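Local coordinates for protein EvdO2 (Micromonospora carbonacea, PDB 4XAB) that probably catalyses an oxidative cyclization in orthosomycin biosynthesis, as a metal-dependent oxygenase built on a double-stranded beta helix, at residues A[114-119]-A[228-233]; A[146-151]-A[204-209]. One frame throughout, in Å; residues are numbered along the deposited sequence.

Interaction 1. Residues A[114-119]-A[228-233]; sequences HAILKP and AYVLVF
His114 and Val230 open a short antiparallel ladder between segments 114-119 and 228-233, two strands of the double-stranded beta helix that marks the PhyH family within the cupin clan. Their backbones make a hydrogen-bonded pair with unequal halves. Val230 N reaches His114 O at 2.7 Å, in the carbonyl plane, whereas the return bond from His114 N to Val230 O is weak, bent to 124° at the hydrogen. Between the side chains, His114 CB meets Val230 CB at 4.0 Å. With CG anti to the backbone N (chi1 180°), the imidazole leads away from Val230 and turns one face to CG1 of Ile116, which sits 3.8 Å above the ring plane and toward its rim. Gln74 takes up His114 NE2, and the His114 side chain comes about 7 Å from the bound nickel.

Ala115 forms the non-hydrogen-bonded pair with Tyr229, and both side chains project to the opposite face of the sheet, where Tyr42 of helix 32-45 packs on them. The Tyr229 ring stands obliquely to the carbonyl of His114, its CD1 4.0 Å from His114 O.

At Ile116 the next hydrogen-bonded pair, with Ala228, is more even: Ile116 N donates to Ala228 O at 3.1 Å, and Ala228 N answers to Ile116 O at 3.0 Å, tilted somewhat from that carbonyl's plane. Ala228 O is gripped twice, since Tyr42 OH also bonds to it. The ladder runs on past this pair, with Lys118 and Arg226 bonded backbone to backbone. On the His114 face, Ile116 sets CG1 anti to its carbonyl carbon (chi1 -60°), sending the chain back along the strand until CD1 touches Val230 CG2 at 4.0 Å.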
loop_
_atom_site.group_PDB
_atom_site.type_symbol
_atom_site.label_atom_id
_atom_site.label_comp_id
_atom_site.label_asym_id
_atom_site.label_seq_id
_atom_site.Cartn_x
_atom_site.Cartn_y
_atom_site.Cartn_z
ATOM N N HIS A 114 3.907 -4.572 -5.136
ATOM C CA HIS A 114 4.170 -4.907 -3.747
ATOM C C HIS A 114 3.014 -5.791 -3.263
ATOM O O HIS A 114 1.851 -5.409 -3.374
ATOM C CB HIS A 114 4.317 -3.627 -2.905
ATOM C CG HIS A 114 4.582 -3.875 -1.452
ATOM N ND1 HIS A 114 4.335 -2.927 -0.480
ATOM C CD2 HIS A 114 5.080 -4.955 -0.805
ATOM C CE1 HIS A 114 4.661 -3.417 0.703
ATOM N NE2 HIS A 114 5.119 -4.644 0.534
ATOM N N ALA A 115 3.341 -6.978 -2.759
ATOM C CA ALA A 115 2.324 -7.923 -2.313
ATOM C C ALA A 115 2.327 -8.022 -0.802
ATOM O O ALA A 115 3.386 -8.084 -0.170
ATOM C CB ALA A 115 2.546 -9.285 -2.934
ATOM N N ILE A 116 1.128 -8.040 -0.232
ATOM C CA ILE A 116 0.948 -8.093 1.207
ATOM C C ILE A 116 -0.084 -9.146 1.547
ATOM O O ILE A 116 -1.137 -9.215 0.913
ATOM C CB ILE A 116 0.477 -6.737 1.777
ATOM C CG1 ILE A 116 1.494 -5.640 1.479
ATOM C CG2 ILE A 116 0.201 -6.848 3.285
ATOM C CD1 ILE A 116 0.914 -4.252 1.646
ATOM N N LEU A 117 0.225 -9.981 2.537
ATOM C CA LEU A 117 -0.780 -10.862 3.113
ATOM C C LEU A 117 -0.802 -10.661 4.628
ATOM O O LEU A 117 0.220 -10.823 5.285
ATOM C CB LEU A 117 -0.489 -12.326 2.749
ATOM C CG LEU A 117 -1.489 -13.400 3.185
ATOM C CD1 LEU A 117 -1.416 -14.580 2.240
ATOM C CD2 LEU A 117 -1.228 -13.861 4.616
ATOM N N LYS A 118 -1.963 -10.276 5.159
ATOM C CA LYS A 118 -2.178 -10.193 6.602
ATOM C C LYS A 118 -2.782 -11.492 7.080
ATOM O O LYS A 118 -3.945 -11.770 6.785
ATOM C CB LYS A 118 -3.119 -9.047 6.978
ATOM C CG LYS A 118 -2.602 -7.670 6.694
ATOM C CD LYS A 118 -3.565 -6.633 7.250
ATOM C CE LYS A 118 -3.662 -6.699 8.761
ATOM N NZ LYS A 118 -2.508 -6.013 9.406
ATOM N N PRO A 119 -2.002 -12.286 7.826
ATOM C CA PRO A 119 -2.447 -13.586 8.330
ATOM C C PRO A 119 -3.683 -13.446 9.203
ATOM O O PRO A 119 -3.917 -12.367 9.744
ATOM C CB PRO A 119 -1.251 -14.079 9.158
ATOM C CG PRO A 119 -0.101 -13.259 8.717
ATOM C CD PRO A 119 -0.640 -11.951 8.271
ATOM N N ALA A 228 -3.516 -7.911 -0.304
ATOM C CA ALA A 228 -3.573 -6.703 -1.111
ATOM C C ALA A 228 -2.451 -6.745 -2.122
ATOM O O ALA A 228 -1.378 -7.285 -1.849
ATOM C CB ALA A 228 -3.467 -5.449 -0.236
ATOM N N TYR A 229 -2.710 -6.195 -3.301
ATOM C CA TYR A 229 -1.693 -6.047 -4.324
ATOM C C TYR A 229 -1.539 -4.558 -4.557
ATOM O O TYR A 229 -2.503 -3.872 -4.904
ATOM C CB TYR A 229 -2.079 -6.773 -5.608
ATOM C CG TYR A 229 -1.121 -6.570 -6.760
ATOM C CD1 TYR A 229 0.200 -6.992 -6.673
ATOM C CD2 TYR A 229 -1.543 -5.983 -7.946
ATOM C CE1 TYR A 229 1.075 -6.822 -7.726
ATOM C CE2 TYR A 229 -0.671 -5.812 -9.009
ATOM C CZ TYR A 229 0.632 -6.234 -8.894
ATOM O OH TYR A 229 1.510 -6.069 -9.940
ATOM N N VAL A 230 -0.336 -4.053 -4.326
ATOM C CA VAL A 230 -0.114 -2.619 -4.344
ATOM C C VAL A 230 0.726 -2.256 -5.554
ATOM O O VAL A 230 1.765 -2.865 -5.802
ATOM C CB VAL A 230 0.599 -2.129 -3.054
ATOM C CG1 VAL A 230 0.742 -0.623 -3.083
ATOM C CG2 VAL A 230 -0.178 -2.560 -1.810
ATOM N N LEU A 231 0.271 -1.271 -6.320
ATOM C CA LEU A 231 1.073 -0.734 -7.407
ATOM C C LEU A 231 1.448 0.689 -7.062
ATOM O O LEU A 231 0.605 1.487 -6.663
ATOM C CB LEU A 231 0.306 -0.787 -8.724
ATOM C CG LEU A 231 0.202 -2.177 -9.341
ATOM C CD1 LEU A 231 -0.865 -2.176 -10.435
ATOM C CD2 LEU A 231 1.569 -2.586 -9.904
ATOM N N VAL A 232 2.735 0.988 -7.174
ATOM C CA VAL A 232 3.251 2.321 -6.924
ATOM C C VAL A 232 3.641 2.976 -8.240
ATOM O O VAL A 232 4.297 2.361 -9.051
ATOM C CB VAL A 232 4.459 2.258 -5.991
ATOM C CG1 VAL A 232 5.097 3.630 -5.859
ATOM C CG2 VAL A 232 4.021 1.691 -4.643
ATOM N N PHE A 233 3.177 4.202 -8.458
ATOM C CA PHE A 233 3.490 4.966 -9.661
ATOM C C PHE A 233 4.094 6.283 -9.226
ATOM O O PHE A 233 3.557 6.951 -8.335
ATOM C CB PHE A 233 2.230 5.207 -10.513
ATOM C CG PHE A 233 1.656 3.952 -11.117
ATOM C CD1 PHE A 233 0.616 3.264 -10.490
ATOM C CD2 PHE A 233 2.162 3.447 -12.305
ATOM C CE1 PHE A 233 0.100 2.112 -11.051
ATOM C CE2 PHE A 233 1.648 2.291 -12.866
ATOM C CZ PHE A 233 0.611 1.619 -12.230
#

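Interaction 2. Residues A[146-151]-A[204-209]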
loop_
_atom_site.group_PDB
_atom_site.type_symbol
_atom_site.label_atom_id
_atom_site.label_comp_id
_atom_site.label_asym_id
_atom_site.label_seq_id
_atom_site.Cartn_x
_atom_site.Cartn_y
_atom_site.Cartn_z
ATOM N N ILE A 146 -1.659 2.459 -5.393
ATOM C CA ILE A 146 -2.977 1.868 -5.647
ATOM C C ILE A 146 -2.990 0.489 -4.999
ATOM O O ILE A 146 -2.297 -0.439 -5.444
ATOM C CB ILE A 146 -3.281 1.783 -7.164
ATOM C CG1 ILE A 146 -3.259 3.174 -7.787
ATOM C CG2 ILE A 146 -4.650 1.184 -7.397
ATOM C CD1 ILE A 146 -3.362 3.183 -9.324
ATOM N N TRP A 147 -3.751 0.401 -3.912
ATOM C CA TRP A 147 -3.857 -0.749 -3.025
ATOM C C TRP A 147 -5.105 -1.528 -3.419
ATOM O O TRP A 147 -6.199 -1.120 -3.055
ATOM C CB TRP A 147 -3.948 -0.231 -1.578
ATOM C CG TRP A 147 -3.829 -1.178 -0.393
ATOM C CD1 TRP A 147 -2.683 -1.509 0.289
ATOM C CD2 TRP A 147 -4.911 -1.802 0.324
ATOM N NE1 TRP A 147 -2.986 -2.341 1.347
ATOM C CE2 TRP A 147 -4.341 -2.534 1.391
ATOM C CE3 TRP A 147 -6.298 -1.828 0.154
ATOM C CZ2 TRP A 147 -5.116 -3.289 2.285
ATOM C CZ3 TRP A 147 -7.069 -2.583 1.050
ATOM C CH2 TRP A 147 -6.472 -3.297 2.096
ATOM N N THR A 148 -4.946 -2.607 -4.185
ATOM C CA THR A 148 -6.101 -3.394 -4.644
ATOM C C THR A 148 -6.274 -4.578 -3.714
ATOM O O THR A 148 -5.331 -5.350 -3.520
ATOM C CB THR A 148 -5.921 -3.918 -6.085
ATOM O OG1 THR A 148 -5.764 -2.821 -6.992
ATOM C CG2 THR A 148 -7.120 -4.789 -6.512
ATOM N N THR A 149 -7.457 -4.738 -3.137
ATOM C CA THR A 149 -7.637 -5.838 -2.197
ATOM C C THR A 149 -8.169 -7.065 -2.929
ATOM O O THR A 149 -8.939 -6.947 -3.882
ATOM C CB THR A 149 -8.574 -5.447 -1.038
ATOM O OG1 THR A 149 -8.614 -6.501 -0.074
ATOM C CG2 THR A 149 -10.002 -5.140 -1.538
ATOM N N LEU A 150 -7.725 -8.244 -2.497
ATOM C CA LEU A 150 -8.200 -9.506 -3.060
ATOM C C LEU A 150 -9.343 -10.064 -2.230
ATOM O O LEU A 150 -10.007 -11.027 -2.626
ATOM C CB LEU A 150 -7.071 -10.544 -3.122
ATOM C CG LEU A 150 -5.782 -10.181 -3.847
ATOM C CD1 LEU A 150 -4.953 -11.444 -4.124
ATOM C CD2 LEU A 150 -6.074 -9.412 -5.125
ATOM N N ASP A 151 -9.551 -9.457 -1.065
ATOM C CA ASP A 151 -10.504 -9.940 -0.075
ATOM C C ASP A 151 -11.361 -8.783 0.393
ATOM O O ASP A 151 -10.991 -7.626 0.176
ATOM C CB ASP A 151 -9.768 -10.555 1.119
ATOM C CG ASP A 151 -8.894 -11.721 0.719
ATOM O OD1 ASP A 151 -9.453 -12.761 0.331
ATOM O OD2 ASP A 151 -7.653 -11.597 0.771
ATOM N N GLY A 204 -11.543 -6.707 -5.046
ATOM C CA GLY A 204 -11.344 -6.029 -6.315
ATOM C C GLY A 204 -11.428 -4.519 -6.220
ATOM O O GLY A 204 -11.142 -3.826 -7.197
ATOM N N GLY A 205 -11.829 -4.014 -5.054
ATOM C CA GLY A 205 -11.815 -2.583 -4.790
ATOM C C GLY A 205 -10.398 -2.124 -4.512
ATOM O O GLY A 205 -9.518 -2.941 -4.272
ATOM N N ALA A 206 -10.177 -0.817 -4.559
ATOM C CA ALA A 206 -8.851 -0.284 -4.243
ATOM C C ALA A 206 -8.957 1.038 -3.546
ATOM O O ALA A 206 -9.942 1.761 -3.686
ATOM C CB ALA A 206 -7.993 -0.124 -5.504
ATOM N N VAL A 207 -7.910 1.365 -2.794
ATOM C CA VAL A 207 -7.741 2.713 -2.322
ATOM C C VAL A 207 -6.472 3.241 -2.969
ATOM O O VAL A 207 -5.518 2.489 -3.245
ATOM C CB VAL A 207 -7.655 2.806 -0.778
ATOM C CG1 VAL A 207 -9.019 2.535 -0.162
ATOM C CG2 VAL A 207 -6.639 1.832 -0.247
ATOM N N VAL A 208 -6.517 4.524 -3.266
ATOM C CA VAL A 208 -5.390 5.227 -3.885
ATOM C C VAL A 208 -4.937 6.340 -2.947
ATOM O O VAL A 208 -5.769 7.104 -2.486
ATOM C CB VAL A 208 -5.807 5.828 -5.236
ATOM C CG1 VAL A 208 -4.611 6.474 -5.934
ATOM C CG2 VAL A 208 -6.459 4.746 -6.119
ATOM N N HIS A 209 -3.640 6.456 -2.653
ATOM C CA HIS A 209 -3.215 7.589 -1.829
ATOM C C HIS A 209 -1.879 8.163 -2.242
ATOM O O HIS A 209 -0.978 7.457 -2.707
ATOM C CB HIS A 209 -3.152 7.234 -0.327
ATOM C CG HIS A 209 -2.218 6.113 0.013
ATOM N ND1 HIS A 209 -2.641 4.805 0.128
ATOM C CD2 HIS A 209 -0.893 6.108 0.304
ATOM C CE1 HIS A 209 -1.612 4.040 0.446
ATOM N NE2 HIS A 209 -0.543 4.806 0.569
#
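Ile146 and Val208 lie side by side and point the same way, making the apolar centre of one face of this antiparallel pair. Ile146 CG1 rests against both methyls of Val208, 3.9 Å from CG2, while its CG2 branch reaches along to Ala206 CB. On the reverse face Trp147 and Val207 run alongside each other. With CG1 of Val207 anti to its carbonyl carbon (chi1 -72°), CG2 falls between the backbone N and the carbonyl carbon and meets the indole obliquely, 3.7 Å from Trp147 CE3. Leu160 packs on both residues.

The backbone joins the two faces. Trp147 N donates to Val207 O almost straight, at 171°, whereas the answering Val207 N comes to Trp147 O tilted from the carbonyl plane. Ala206 CA also approaches Trp147 O closely, at 3.0 Å, as a CA-H...O contact.

Farther out, Thr148 turns OG1 to His90, and the ladder ends at Gly204 and Gly205: Thr149 N donates to Gly205 O and Gly204 N to Thr149 O, the latter at 2.9 Å. Thr149 CG2 leans on Gly205 O at 3.5 Å, leaving OG1 to donate to Asp151 O at 2.6 Å. A valine here has no hydroxyl, and would probably leave Asp151 O without this donor and the chain after the strand less firmly tied. Asp151 itself is tied by a salt bridge to Arg227. At the other end His209 bonds through NE2 to the nickel ligand Asp131, a second-shell role in the metal site of this cupin-type double-stranded beta helix.

How the interactions relate
Strands 226-234 and 139-149, one from each contact, are neighbours: Thr148 O receives Tyr229 N, and Ile146 N reaches Leu231 O, both at 2.8 Å and probable hydrogen bonds. One continuous sheet therefore runs through 114-119, 228-233, 146-151 and 204-209, and the centres of interactions 1 and 2 lie about 9 Å apart. Trp147 couples them on one face, with CD1 3.4 Å from Val230 CG2 and CE2 3.5 Å from Ala228 CB. That face looks toward the nickel held by His129, Asp131 and His215. The side chains of His114 and Trp147 each come within about 7 Å of the metal, and a bound imidazole near Ile116 and Trp147 is consistent with a pocket there.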